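Local coordinates for protein Mono(ADP-ribosyl)transferase SpvB (Salmonella typhimurium, PDB 2GWM) that probably transfers ADP-ribose from NAD(+) to an arginine of actin through this C-terminal catalytic domain, blocking filament assembly, at residues N125-K130 with N195-N200. Residues are numbered along the deposited sequence; the frame is centred on the assembly and turned at random.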
loop_
_atom_site.group_PDB
_atom_site.type_symbol
_atom_site.label_atom_id
_atom_site.label_comp_id
_atom_site.label_asym_id
_atom_site.label_seq_id
_atom_site.Cartn_x
_atom_site.Cartn_y
_atom_site.Cartn_z
ATOM N N ASN A 125 -4.626 -11.756 -1.463
ATOM C CA ASN A 125 -4.306 -12.558 -0.332
ATOM C C ASN A 125 -2.801 -12.701 -0.392
ATOM O O ASN A 125 -2.290 -13.340 -1.230
ATOM C CB ASN A 125 -4.988 -13.955 -0.521
ATOM C CG ASN A 125 -4.725 -14.905 0.595
ATOM O OD1 ASN A 125 -4.829 -14.557 1.783
ATOM N ND2 ASN A 125 -4.400 -16.180 0.224
ATOM N N ILE A 126 -2.127 -11.950 0.469
ATOM C CA ILE A 126 -0.676 -11.722 0.393
ATOM C C ILE A 126 0.076 -12.427 1.487
ATOM O O ILE A 126 0.021 -12.013 2.651
ATOM C CB ILE A 126 -0.378 -10.206 0.452
ATOM C CG1 ILE A 126 -1.120 -9.436 -0.616
ATOM C CG2 ILE A 126 1.123 -9.978 0.292
ATOM C CD1 ILE A 126 -0.973 -7.944 -0.495
ATOM N N TYR A 127 0.768 -13.503 1.128
ATOM C CA TYR A 127 1.550 -14.250 2.082
ATOM C C TYR A 127 2.874 -13.573 2.360
ATOM O O TYR A 127 3.513 -13.050 1.458
ATOM C CB TYR A 127 1.790 -15.658 1.585
ATOM C CG TYR A 127 0.472 -16.445 1.535
ATOM C CD1 TYR A 127 -0.168 -16.816 2.711
ATOM C CD2 TYR A 127 -0.164 -16.732 0.324
ATOM C CE1 TYR A 127 -1.329 -17.549 2.694
ATOM C CE2 TYR A 127 -1.358 -17.424 0.288
ATOM C CZ TYR A 127 -1.965 -17.821 1.483
ATOM O OH TYR A 127 -3.161 -18.531 1.414
ATOM N N LEU A 128 3.314 -13.674 3.593
ATOM C CA LEU A 128 4.530 -13.038 4.052
ATOM C C LEU A 128 5.445 -14.041 4.645
ATOM O O LEU A 128 4.985 -14.948 5.297
ATOM C CB LEU A 128 4.208 -12.025 5.159
ATOM C CG LEU A 128 3.215 -10.943 4.742
ATOM C CD1 LEU A 128 2.963 -10.034 5.940
ATOM C CD2 LEU A 128 3.650 -10.123 3.515
ATOM N N GLU A 129 6.738 -13.913 4.388
ATOM C CA GLU A 129 7.747 -14.727 5.060
ATOM C C GLU A 129 8.417 -13.934 6.162
ATOM O O GLU A 129 8.377 -12.711 6.162
ATOM C CB GLU A 129 8.807 -15.204 4.063
ATOM C CG GLU A 129 8.330 -16.166 3.022
ATOM C CD GLU A 129 7.601 -17.335 3.617
ATOM O OE1 GLU A 129 8.212 -17.980 4.522
ATOM O OE2 GLU A 129 6.441 -17.610 3.204
ATOM N N LYS A 130 9.026 -14.632 7.107
ATOM C CA LYS A 130 9.581 -13.989 8.309
ATOM C C LYS A 130 10.621 -12.996 7.901
ATOM O O LYS A 130 11.368 -13.256 6.997
ATOM C CB LYS A 130 10.218 -15.014 9.213
ATOM C CG LYS A 130 9.283 -15.879 9.982
ATOM C CD LYS A 130 10.139 -16.891 10.751
ATOM C CE LYS A 130 9.416 -18.129 11.234
ATOM N NZ LYS A 130 10.357 -19.062 11.904
ATOM N N ASN A 195 -3.724 -14.683 -5.142
ATOM C CA ASN A 195 -2.840 -15.192 -4.091
ATOM C C ASN A 195 -1.421 -14.804 -4.485
ATOM O O ASN A 195 -0.925 -15.205 -5.539
ATOM C CB ASN A 195 -2.988 -16.709 -3.946
ATOM C CG ASN A 195 -4.373 -17.112 -3.576
ATOM O OD1 ASN A 195 -5.065 -17.877 -4.333
ATOM N ND2 ASN A 195 -4.784 -16.690 -2.406
ATOM N N MET A 196 -0.783 -14.054 -3.611
ATOM C CA MET A 196 0.526 -13.444 -3.848
ATOM C C MET A 196 1.448 -13.756 -2.707
ATOM O O MET A 196 1.006 -14.095 -1.610
ATOM C CB MET A 196 0.434 -11.895 -3.847
ATOM C CG MET A 196 -0.491 -11.352 -4.771
ATOM S SD MET A 196 -0.332 -9.597 -4.763
ATOM C CE MET A 196 -0.605 -9.290 -6.436
ATOM N N ARG A 197 2.756 -13.526 -2.920
ATOM C CA ARG A 197 3.733 -13.710 -1.866
ATOM C C ARG A 197 4.760 -12.600 -1.930
ATOM O O ARG A 197 5.284 -12.322 -3.014
ATOM C CB ARG A 197 4.441 -15.051 -2.005
ATOM C CG ARG A 197 5.396 -15.368 -0.892
ATOM C CD ARG A 197 5.902 -16.825 -0.938
ATOM N NE ARG A 197 4.809 -17.746 -1.039
ATOM C CZ ARG A 197 4.058 -18.171 -0.040
ATOM N NH1 ARG A 197 4.339 -17.871 1.215
ATOM N NH2 ARG A 197 2.984 -18.876 -0.351
ATOM N N VAL A 198 5.015 -11.948 -0.802
ATOM C CA VAL A 198 6.117 -10.950 -0.761
ATOM C C VAL A 198 7.452 -11.688 -0.781
ATOM O O VAL A 198 7.633 -12.634 -0.029
ATOM C CB VAL A 198 5.979 -10.026 0.456
ATOM C CG1 VAL A 198 7.230 -9.129 0.589
ATOM C CG2 VAL A 198 4.760 -9.154 0.328
ATOM N N LEU A 199 8.365 -11.309 -1.687
ATOM C CA LEU A 199 9.722 -11.823 -1.715
ATOM C C LEU A 199 10.651 -10.912 -0.944
ATOM O O LEU A 199 10.864 -9.793 -1.376
ATOM C CB LEU A 199 10.224 -11.986 -3.170
ATOM C CG LEU A 199 9.312 -12.803 -4.080
ATOM C CD1 LEU A 199 9.731 -12.806 -5.564
ATOM C CD2 LEU A 199 9.271 -14.243 -3.596
ATOM N N ASN A 200 11.144 -11.368 0.200
ATOM C CA ASN A 200 12.101 -10.591 1.037
ATOM C C ASN A 200 13.480 -10.534 0.425
ATOM O O ASN A 200 13.856 -11.475 -0.241
ATOM C CB ASN A 200 12.253 -11.245 2.392
ATOM C CG ASN A 200 10.990 -11.242 3.193
ATOM O OD1 ASN A 200 10.904 -12.021 4.173
ATOM N ND2 ASN A 200 9.997 -10.426 2.812
ATOM O OXT ASN A 200 14.267 -9.581 0.665
HETATM O O HOH W 1 7.683 -12.005 2.661
#
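Parallel neighbours in a mixed beta-sheet, strands 122-127 and 192-198 pair Ile126 with Met196 and Tyr127 with Arg197, and three backbone bonds knit them together. Met196 N donates to Asn125 O (2.9 Å), Tyr127 N to Met196 O (2.8 Å) and Val198 N to Tyr127 O (2.9 Å). Past this last bond the chains spread, and a water takes over the ladder, accepting from Glu129 N and donating to Val198 O.

On the sheet face that carries Tyr127, the guanidinium of Arg197 lies almost parallel to the phenol ring, their planes 7° apart, but it is displaced toward the CB end rather than stacked on the ring: Tyr127 CB lies over one guanidinium face, 3.4 Å from Arg197 NH1. A bend at chi3 (-51°) turns the end of Arg197 back toward Tyr127. At the guanidinium edge Arg197 NH1 forms a salt bridge with Glu129 OE2 (2.9 Å), weak as a hydrogen bond at 124°; Glu160 holds Arg197 NE, while Arg77 takes the other carboxylate oxygen of Glu129.

These strands belong to the central sheet of the ADP-ribosyltransferase core, with strand 78-83, which carries the predicted active-site Arg81, on the far side of 122-127. Packing on the other face is apolar. Val198 CG2 meets both Leu128 CD2 (3.5 Å) and Ile126 CG2 (3.7 Å), the three methyls forming a compact triangle, and Leu128 reaches on to Met149 and Phe151 of the second sheet.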